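Local coordinates for putative hydrolase (PDB 4XUK), which probably hydrolyses organophosphates and lactones as a zinc-dependent member of the metallo-beta-lactamase superfamily, at residues 14-19 / 269-274; 24-29 / 232-237; 89-92 / 97-100. The protein carries 2 engineered substitutions. One frame throughout, in Å; residues are numbered along the deposited sequence.

Contact 1 of 3, residues 14-19 / 269-274; sequences VQITAL and PGIGHT. Engineered in segment 269-274: Thr274 (natural residue Ile).
Ala18 meets Pro269 and Ile271 where the two beta sheets of the metallo-beta-lactamase fold face each other. Strand 14-26 belongs to one sheet and strand 271-275 to the other. The contact is small, buried and apolar. The methyl of Ala18 is its hub. Its CB lies 3.5 Å from CB of Pro269. The same Ala18 CB also lies 3.3 Å from the backbone O of Pro269, so it touches both the ring and the carbonyl of this proline. A third neighbour is Ile271, whose CD1 comes within 4.1 Å of Ala18 CB. The same CD1 of Ile271 reaches CG2 of Ile16 at 4.3 Å, a looser approach. The delta methyl of Ile271 therefore serves two residues of the strand. CG1 of Ile271 stands anti to the carbonyl carbon (chi1 -58°), and chi2 of 177° keeps the branch extended, so that CD1 at its end makes these contacts. The peptide bond before Pro269 is cis. Around this shell, Phe61 of strand 54-64 touches both Ala18 and Ile271, and Tyr9 of strand 6-11 packs on Ile271. Ala18 itself is held in its sheet by backbone hydrogen bonding with Tyr7. On its other face the strand turns Thr17 away from Pro269, and Thr17 OG1 hydrogen-bonds to OE1 of Gln8.

Contact 2 of 3, residues 24-29 / 232-237; sequences NFMSPN and TAIEYD
The ring of Tyr236 meets the sulfur of Met26 in a Met-aromatic contact near the zinc site. SD of Met26 lies 5.1 Å from the centroid of the Tyr236 ring and 73° off its normal. This is an oblique approach. The closest ring atom is CE2 of Tyr236, 3.8 Å from Met26 SD. Beyond the ring, the phenol OH of Tyr236 lies 3.8 Å from CB of Met26. The two side chains cross at a slant. The ring of His221 also meets that of Tyr236, with the planes at about 40°, and Leu30 touches Tyr236 as well. Ile234 meets Met26 tip to tip: its CD1 is 3.8 Å from SD of Met26 and 3.9 Å from the terminal CE of Met26. The chain of Met26 is extended beyond CG, which carries the sulfur out from strand 14-26 to both partners. Ile234 to Asp237 form a type I beta turn, closed by the backbone bond from Asp237 N to Ile234 O. The side chain of Tyr236 is about 6 Å from a bound zinc ion. Asp237 OD1 hydrogen-bonds to ND1 of the zinc ligand His197. Beyond Met26, Ser27 makes an ST turn: its OG accepts from N of Asn29 at 3.1 Å.

Contact 3 of 3, residues 89-92 / 97-100; sequences SNLK and QPEQ
Leu91 has its CG anti to the backbone N (chi1 -175°), and with chi2 at 149°, off the usual values, its CD2 methyl meets the chain at Gln97 and Pro98. Lys92 instead has CG anti to the carbonyl carbon, and its chain is extended from there on. These two neighbouring helix residues approach Pro98 in different ways. CD2 of Leu91 rests against the peptide link, 3.7 Å from C of Gln97. The same methyl reaches the proline ring, with Leu91 CD2 and Pro98 CD 4.0 Å apart. The Lys92 chain crosses the ring at about a right angle. Its CE lies 3.9 Å from CG of Pro98, so the aliphatic part of the lysine does the touching. Pro98 begins a 3-10 segment that runs to Gln100. That turn is tied twice to Gln97. Gln100 N bonds to Gln97 O along the backbone. In return, Gln97 N donates to OE1 of Gln100 at 2.8 Å, in the plane of the side-chain carbonyl and with an N-H...O angle of 143°. This pair of bonds probably helps hold the bend at Pro98. The contact folds the loop after helix 87-93 back against the helix, ahead of strand 103-105. Phe125 touches both Leu91 and Pro98. On the inner side Leu91 packs against strand 14-26, while Lys92 lies at the exposed margin of the helix.

Contacts 1 and 2 both use strand 14-26 and are mainly buried, but their centres are 23 Å apart. Contact 1 joins the two sheets through aliphatic side chains and one backbone carbonyl. Contact 2 joins the strand to a loop that brings Tyr236 near a zinc ion, and adds sulfur and an aromatic ring. Contact 3 is only partly buried; its centre is about 19 Å from the chain centre, against about 12 Å for the centre of contact 1. It is local in sequence and mixes a buried leucine with an exposed lysine. Contacts 1 and 3 touch, with Leu19 CD2 3.8 Å from Leu91 N. Contacts 2 and 3 lie on opposite sides of the chain centre and do not touch.

Contact 1 of 3, residues 14-19 / 269-274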
loop_
_atom_site.group_PDB
_atom_site.type_symbol
_atom_site.label_atom_id
_atom_site.label_comp_id
_atom_site.label_asym_id
_atom_site.label_seq_id
_atom_site.Cartn_x
_atom_site.Cartn_y
_atom_site.Cartn_z
ATOM N N VAL A 14 14.482 -14.010 6.730
ATOM C CA VAL A 14 13.111 -14.393 7.044
ATOM C C VAL A 14 12.141 -13.787 6.044
ATOM O O VAL A 14 12.261 -12.619 5.679
ATOM C CB VAL A 14 12.738 -13.945 8.466
ATOM C CG1 VAL A 14 11.299 -14.349 8.820
ATOM C CG2 VAL A 14 13.726 -14.522 9.458
ATOM N N GLN A 15 11.188 -14.586 5.583
ATOM C CA GLN A 15 10.145 -14.061 4.716
ATOM C C GLN A 15 8.845 -14.049 5.494
ATOM O O GLN A 15 8.446 -15.066 6.074
ATOM C CB GLN A 15 9.989 -14.912 3.451
ATOM C CG GLN A 15 8.880 -14.419 2.535
ATOM C CD GLN A 15 8.750 -15.227 1.249
ATOM O OE1 GLN A 15 8.459 -16.420 1.274
ATOM N NE2 GLN A 15 8.958 -14.568 0.115
ATOM N N ILE A 16 8.216 -12.883 5.542
ATOM C CA ILE A 16 6.902 -12.748 6.146
ATOM C C ILE A 16 5.892 -12.518 5.026
ATOM O O ILE A 16 6.075 -11.638 4.190
ATOM C CB ILE A 16 6.865 -11.569 7.132
ATOM C CG1 ILE A 16 7.853 -11.828 8.272
ATOM C CG2 ILE A 16 5.449 -11.369 7.667
ATOM C CD1 ILE A 16 8.168 -10.615 9.132
ATOM N N THR A 17 4.837 -13.324 4.996
ATOM C CA THR A 17 3.806 -13.163 3.986
ATOM C C THR A 17 2.560 -12.572 4.624
ATOM O O THR A 17 1.952 -13.194 5.504
ATOM C CB THR A 17 3.436 -14.504 3.350
ATOM O OG1 THR A 17 4.632 -15.191 2.941
ATOM C CG2 THR A 17 2.539 -14.288 2.142
ATOM N N ALA A 18 2.175 -11.377 4.182
ATOM C CA ALA A 18 0.920 -10.780 4.636
ATOM C C ALA A 18 -0.202 -11.486 3.903
ATOM O O ALA A 18 -0.107 -11.685 2.685
ATOM C CB ALA A 18 0.891 -9.289 4.333
ATOM N N LEU A 19 -1.244 -11.871 4.636
ATOM C CA LEU A 19 -2.391 -12.564 4.052
ATOM C C LEU A 19 -3.688 -11.839 4.387
ATOM O O LEU A 19 -3.970 -11.565 5.563
ATOM C CB LEU A 19 -2.474 -13.994 4.594
ATOM C CG LEU A 19 -1.275 -14.890 4.316
ATOM C CD1 LEU A 19 -1.468 -16.270 4.963
ATOM C CD2 LEU A 19 -1.055 -15.012 2.806
ATOM N N PRO A 269 -1.016 -4.577 3.076
ATOM C CA PRO A 269 -0.517 -5.750 3.817
ATOM C C PRO A 269 -0.415 -5.607 5.336
ATOM O O PRO A 269 -0.172 -6.624 6.002
ATOM C CB PRO A 269 0.879 -5.967 3.218
ATOM C CG PRO A 269 1.271 -4.646 2.671
ATOM C CD PRO A 269 0.005 -4.032 2.168
ATOM N N GLY A 270 -0.592 -4.405 5.885
ATOM C CA GLY A 270 -0.572 -4.244 7.335
ATOM C C GLY A 270 0.825 -4.237 7.935
ATOM O O GLY A 270 0.997 -4.420 9.147
ATOM N N ILE A 271 1.824 -4.014 7.085
ATOM C CA ILE A 271 3.217 -4.006 7.511
ATOM C C ILE A 271 3.786 -2.599 7.305
ATOM O O ILE A 271 3.599 -1.975 6.251
ATOM C CB ILE A 271 4.039 -5.054 6.710
ATOM C CG1 ILE A 271 3.448 -6.460 6.880
ATOM C CG2 ILE A 271 5.505 -5.045 7.131
ATOM C CD1 ILE A 271 4.176 -7.543 6.037
ATOM N N GLY A 272 4.461 -2.082 8.317
ATOM C CA GLY A 272 4.953 -0.715 8.258
ATOM C C GLY A 272 5.669 -0.328 9.537
ATOM O O GLY A 272 6.136 -1.188 10.283
ATOM N N HIS A 273 5.754 0.973 9.789
ATOM C CA HIS A 273 6.447 1.487 10.959
ATOM C C HIS A 273 5.630 2.645 11.516
ATOM O O HIS A 273 4.759 3.174 10.821
ATOM C CB HIS A 273 7.819 2.000 10.548
ATOM C CG HIS A 273 8.729 0.939 10.007
ATOM N ND1 HIS A 273 8.681 0.515 8.695
ATOM C CD2 HIS A 273 9.716 0.225 10.599
ATOM C CE1 HIS A 273 9.605 -0.414 8.501
ATOM N NE2 HIS A 273 10.249 -0.604 9.638
ATOM N N THR A 274 5.885 3.035 12.763
ATOM C CA THR A 274 5.205 4.216 13.294
ATOM C C THR A 274 6.158 5.355 13.613
ATOM O O THR A 274 7.214 5.165 14.234
ATOM C CB THR A 274 4.256 3.911 14.496
ATOM O OG1 THR A 274 4.521 4.806 15.585
ATOM C CG2 THR A 274 4.422 2.515 14.965
#

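Contact 2 of 3, residues 24-29 / 232-237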
loop_
_atom_site.group_PDB
_atom_site.type_symbol
_atom_site.label_atom_id
_atom_site.label_comp_id
_atom_site.label_asym_id
_atom_site.label_seq_id
_atom_site.Cartn_x
_atom_site.Cartn_y
_atom_site.Cartn_z
ATOM N N ASN A 24 -13.671 -5.117 6.390
ATOM C CA ASN A 24 -14.885 -4.617 6.983
ATOM C C ASN A 24 -15.107 -3.137 6.814
ATOM O O ASN A 24 -14.194 -2.421 6.589
ATOM C CB ASN A 24 -14.972 -4.922 8.444
ATOM C CG ASN A 24 -15.145 -6.378 8.724
ATOM O OD1 ASN A 24 -15.579 -7.150 7.928
ATOM N ND2 ASN A 24 -14.774 -6.736 9.877
ATOM N N PHE A 25 -16.349 -2.707 6.991
ATOM C CA PHE A 25 -16.657 -1.278 7.005
ATOM C C PHE A 25 -17.441 -0.951 8.271
ATOM O O PHE A 25 -18.664 -1.074 8.303
ATOM C CB PHE A 25 -17.438 -0.882 5.747
ATOM C CG PHE A 25 -16.652 -1.048 4.477
ATOM C CD1 PHE A 25 -16.619 -2.270 3.824
ATOM C CD2 PHE A 25 -15.937 0.015 3.945
ATOM C CE1 PHE A 25 -15.883 -2.431 2.666
ATOM C CE2 PHE A 25 -15.202 -0.139 2.780
ATOM C CZ PHE A 25 -15.176 -1.371 2.143
ATOM N N MET A 26 -16.732 -0.556 9.322
ATOM C CA MET A 26 -17.360 -0.398 10.629
ATOM C C MET A 26 -17.922 1.002 10.873
ATOM O O MET A 26 -17.527 1.971 10.222
ATOM C CB MET A 26 -16.399 -0.810 11.748
ATOM C CG MET A 26 -15.125 -0.007 11.831
ATOM S SD MET A 26 -13.952 -0.669 13.057
ATOM C CE MET A 26 -12.570 0.446 12.766
ATOM N N SER A 27 -18.870 1.102 11.796
ATOM C CA SER A 27 -19.456 2.396 12.128
ATOM C C SER A 27 -18.419 3.316 12.759
ATOM O O SER A 27 -17.667 2.887 13.618
ATOM C CB SER A 27 -20.615 2.206 13.111
ATOM O OG SER A 27 -21.169 3.461 13.458
ATOM N N PRO A 28 -18.388 4.598 12.357
ATOM C CA PRO A 28 -17.533 5.554 13.077
ATOM C C PRO A 28 -17.938 5.677 14.547
ATOM O O PRO A 28 -17.126 6.111 15.373
ATOM C CB PRO A 28 -17.795 6.884 12.351
ATOM C CG PRO A 28 -19.134 6.706 11.679
ATOM C CD PRO A 28 -19.167 5.244 11.285
ATOM N N ASN A 29 -19.171 5.293 14.875
ATOM C CA ASN A 29 -19.621 5.319 16.265
ATOM C C ASN A 29 -18.886 4.329 17.170
ATOM O O ASN A 29 -18.998 4.406 18.390
ATOM C CB ASN A 29 -21.127 5.057 16.357
ATOM C CG ASN A 29 -21.952 6.184 15.766
ATOM O OD1 ASN A 29 -22.767 5.968 14.864
ATOM N ND2 ASN A 29 -21.743 7.395 16.270
ATOM N N THR A 232 -7.880 7.171 21.774
ATOM C CA THR A 232 -9.231 6.771 21.383
ATOM C C THR A 232 -9.449 5.259 21.471
ATOM O O THR A 232 -8.850 4.493 20.721
ATOM C CB THR A 232 -9.518 7.203 19.926
ATOM O OG1 THR A 232 -9.223 8.600 19.765
ATOM C CG2 THR A 232 -10.971 6.930 19.551
ATOM N N ALA A 233 -10.320 4.820 22.371
ATOM C CA ALA A 233 -10.642 3.401 22.455
ATOM C C ALA A 233 -11.646 3.000 21.368
ATOM O O ALA A 233 -12.198 3.854 20.662
ATOM C CB ALA A 233 -11.174 3.060 23.838
ATOM N N ILE A 234 -11.880 1.701 21.224
ATOM C CA ILE A 234 -12.915 1.232 20.309
ATOM C C ILE A 234 -13.838 0.289 21.068
ATOM O O ILE A 234 -13.417 -0.332 22.053
ATOM C CB ILE A 234 -12.304 0.557 19.050
ATOM C CG1 ILE A 234 -13.374 0.360 17.972
ATOM C CG2 ILE A 234 -11.585 -0.741 19.424
ATOM C CD1 ILE A 234 -12.807 0.062 16.598
ATOM N N GLU A 235 -15.091 0.200 20.629
ATOM C CA GLU A 235 -16.104 -0.604 21.316
ATOM C C GLU A 235 -15.754 -2.099 21.415
ATOM O O GLU A 235 -16.272 -2.802 22.288
ATOM C CB GLU A 235 -17.467 -0.431 20.635
ATOM C CG GLU A 235 -18.645 -0.497 21.598
ATOM C CD GLU A 235 -18.661 0.675 22.569
ATOM O OE1 GLU A 235 -18.189 0.510 23.715
ATOM O OE2 GLU A 235 -19.146 1.766 22.188
ATOM N N TYR A 236 -14.889 -2.579 20.520
ATOM C CA TYR A 236 -14.444 -3.969 20.543
ATOM C C TYR A 236 -13.572 -4.312 21.761
ATOM O O TYR A 236 -13.431 -5.493 22.112
ATOM C CB TYR A 236 -13.665 -4.316 19.256
ATOM C CG TYR A 236 -14.432 -4.116 17.958
ATOM C CD1 TYR A 236 -15.763 -4.492 17.843
ATOM C CD2 TYR A 236 -13.809 -3.557 16.846
ATOM C CE1 TYR A 236 -16.454 -4.307 16.658
ATOM C CE2 TYR A 236 -14.493 -3.372 15.662
ATOM C CZ TYR A 236 -15.816 -3.751 15.577
ATOM O OH TYR A 236 -16.502 -3.574 14.398
ATOM N N ASP A 237 -12.946 -3.305 22.363
ATOM C CA ASP A 237 -12.091 -3.523 23.526
ATOM C C ASP A 237 -12.932 -4.030 24.700
ATOM O O ASP A 237 -13.970 -3.455 25.012
ATOM C CB ASP A 237 -11.386 -2.218 23.933
ATOM C CG ASP A 237 -10.373 -1.748 22.909
ATOM O OD1 ASP A 237 -9.862 -2.584 22.132
ATOM O OD2 ASP A 237 -10.064 -0.535 22.880
#

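Contact 3 of 3, residues 89-92 / 97-100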
loop_
_atom_site.group_PDB
_atom_site.type_symbol
_atom_site.label_atom_id
_atom_site.label_comp_id
_atom_site.label_asym_id
_atom_site.label_seq_id
_atom_site.Cartn_x
_atom_site.Cartn_y
_atom_site.Cartn_z
ATOM N N SER A 89 -7.064 -19.135 1.205
ATOM C CA SER A 89 -6.989 -19.028 -0.244
ATOM C C SER A 89 -5.772 -18.221 -0.660
ATOM O O SER A 89 -5.113 -18.562 -1.629
ATOM C CB SER A 89 -8.247 -18.374 -0.813
ATOM O OG SER A 89 -8.023 -18.081 -2.175
ATOM N N ASN A 90 -5.460 -17.168 0.094
ATOM C CA ASN A 90 -4.286 -16.350 -0.212
ATOM C C ASN A 90 -2.965 -17.015 0.194
ATOM O O ASN A 90 -1.931 -16.782 -0.440
ATOM C CB ASN A 90 -4.430 -14.945 0.401
ATOM C CG ASN A 90 -5.430 -14.073 -0.360
ATOM O OD1 ASN A 90 -5.455 -14.071 -1.595
ATOM N ND2 ASN A 90 -6.268 -13.337 0.377
ATOM N N LEU A 91 -2.998 -17.839 1.242
ATOM C CA LEU A 91 -1.834 -18.650 1.600
ATOM C C LEU A 91 -1.443 -19.543 0.423
ATOM O O LEU A 91 -0.262 -19.618 0.037
ATOM C CB LEU A 91 -2.143 -19.490 2.840
ATOM C CG LEU A 91 -1.034 -20.325 3.471
ATOM C CD1 LEU A 91 -1.263 -20.427 4.970
ATOM C CD2 LEU A 91 -1.014 -21.715 2.850
ATOM N N LYS A 92 -2.442 -20.203 -0.157
ATOM C CA LYS A 92 -2.216 -21.074 -1.315
ATOM C C LYS A 92 -1.813 -20.274 -2.555
ATOM O O LYS A 92 -0.963 -20.697 -3.332
ATOM C CB LYS A 92 -3.465 -21.923 -1.586
ATOM C CG LYS A 92 -3.770 -22.927 -0.463
ATOM C CD LYS A 92 -5.205 -23.482 -0.560
ATOM C CE LYS A 92 -5.471 -24.482 0.558
ATOM N NZ LYS A 92 -6.863 -25.038 0.556
ATOM N N GLN A 97 1.746 -24.096 1.320
ATOM C CA GLN A 97 0.732 -25.133 1.528
ATOM C C GLN A 97 0.356 -25.190 2.994
ATOM O O GLN A 97 1.213 -25.021 3.861
ATOM C CB GLN A 97 1.276 -26.504 1.146
ATOM C CG GLN A 97 2.279 -26.480 0.018
ATOM C CD GLN A 97 1.642 -26.818 -1.289
ATOM O OE1 GLN A 97 0.515 -26.398 -1.569
ATOM N NE2 GLN A 97 2.348 -27.590 -2.107
ATOM N N PRO A 98 -0.926 -25.453 3.282
ATOM C CA PRO A 98 -1.338 -25.502 4.689
ATOM C C PRO A 98 -0.602 -26.586 5.493
ATOM O O PRO A 98 -0.416 -26.404 6.693
ATOM C CB PRO A 98 -2.846 -25.791 4.612
ATOM C CG PRO A 98 -3.118 -26.217 3.187
ATOM C CD PRO A 98 -2.065 -25.571 2.352
ATOM N N GLU A 99 -0.189 -27.680 4.850
ATOM C CA GLU A 99 0.545 -28.740 5.555
ATOM C C GLU A 99 1.929 -28.288 6.026
ATOM O O GLU A 99 2.531 -28.929 6.889
ATOM C CB GLU A 99 0.688 -29.984 4.672
ATOM C CG GLU A 99 -0.620 -30.708 4.381
ATOM C CD GLU A 99 -1.353 -30.145 3.177
ATOM O OE1 GLU A 99 -0.934 -29.087 2.646
ATOM O OE2 GLU A 99 -2.351 -30.769 2.756
ATOM N N GLN A 100 2.434 -27.191 5.462
ATOM C CA GLN A 100 3.757 -26.682 5.824
ATOM C C GLN A 100 3.716 -25.872 7.118
ATOM O O GLN A 100 4.755 -25.659 7.758
ATOM C CB GLN A 100 4.318 -25.788 4.716
ATOM C CG GLN A 100 4.686 -26.478 3.417
ATOM C CD GLN A 100 5.175 -25.466 2.391
ATOM O OE1 GLN A 100 4.384 -24.770 1.761
ATOM N NE2 GLN A 100 6.479 -25.367 2.238
#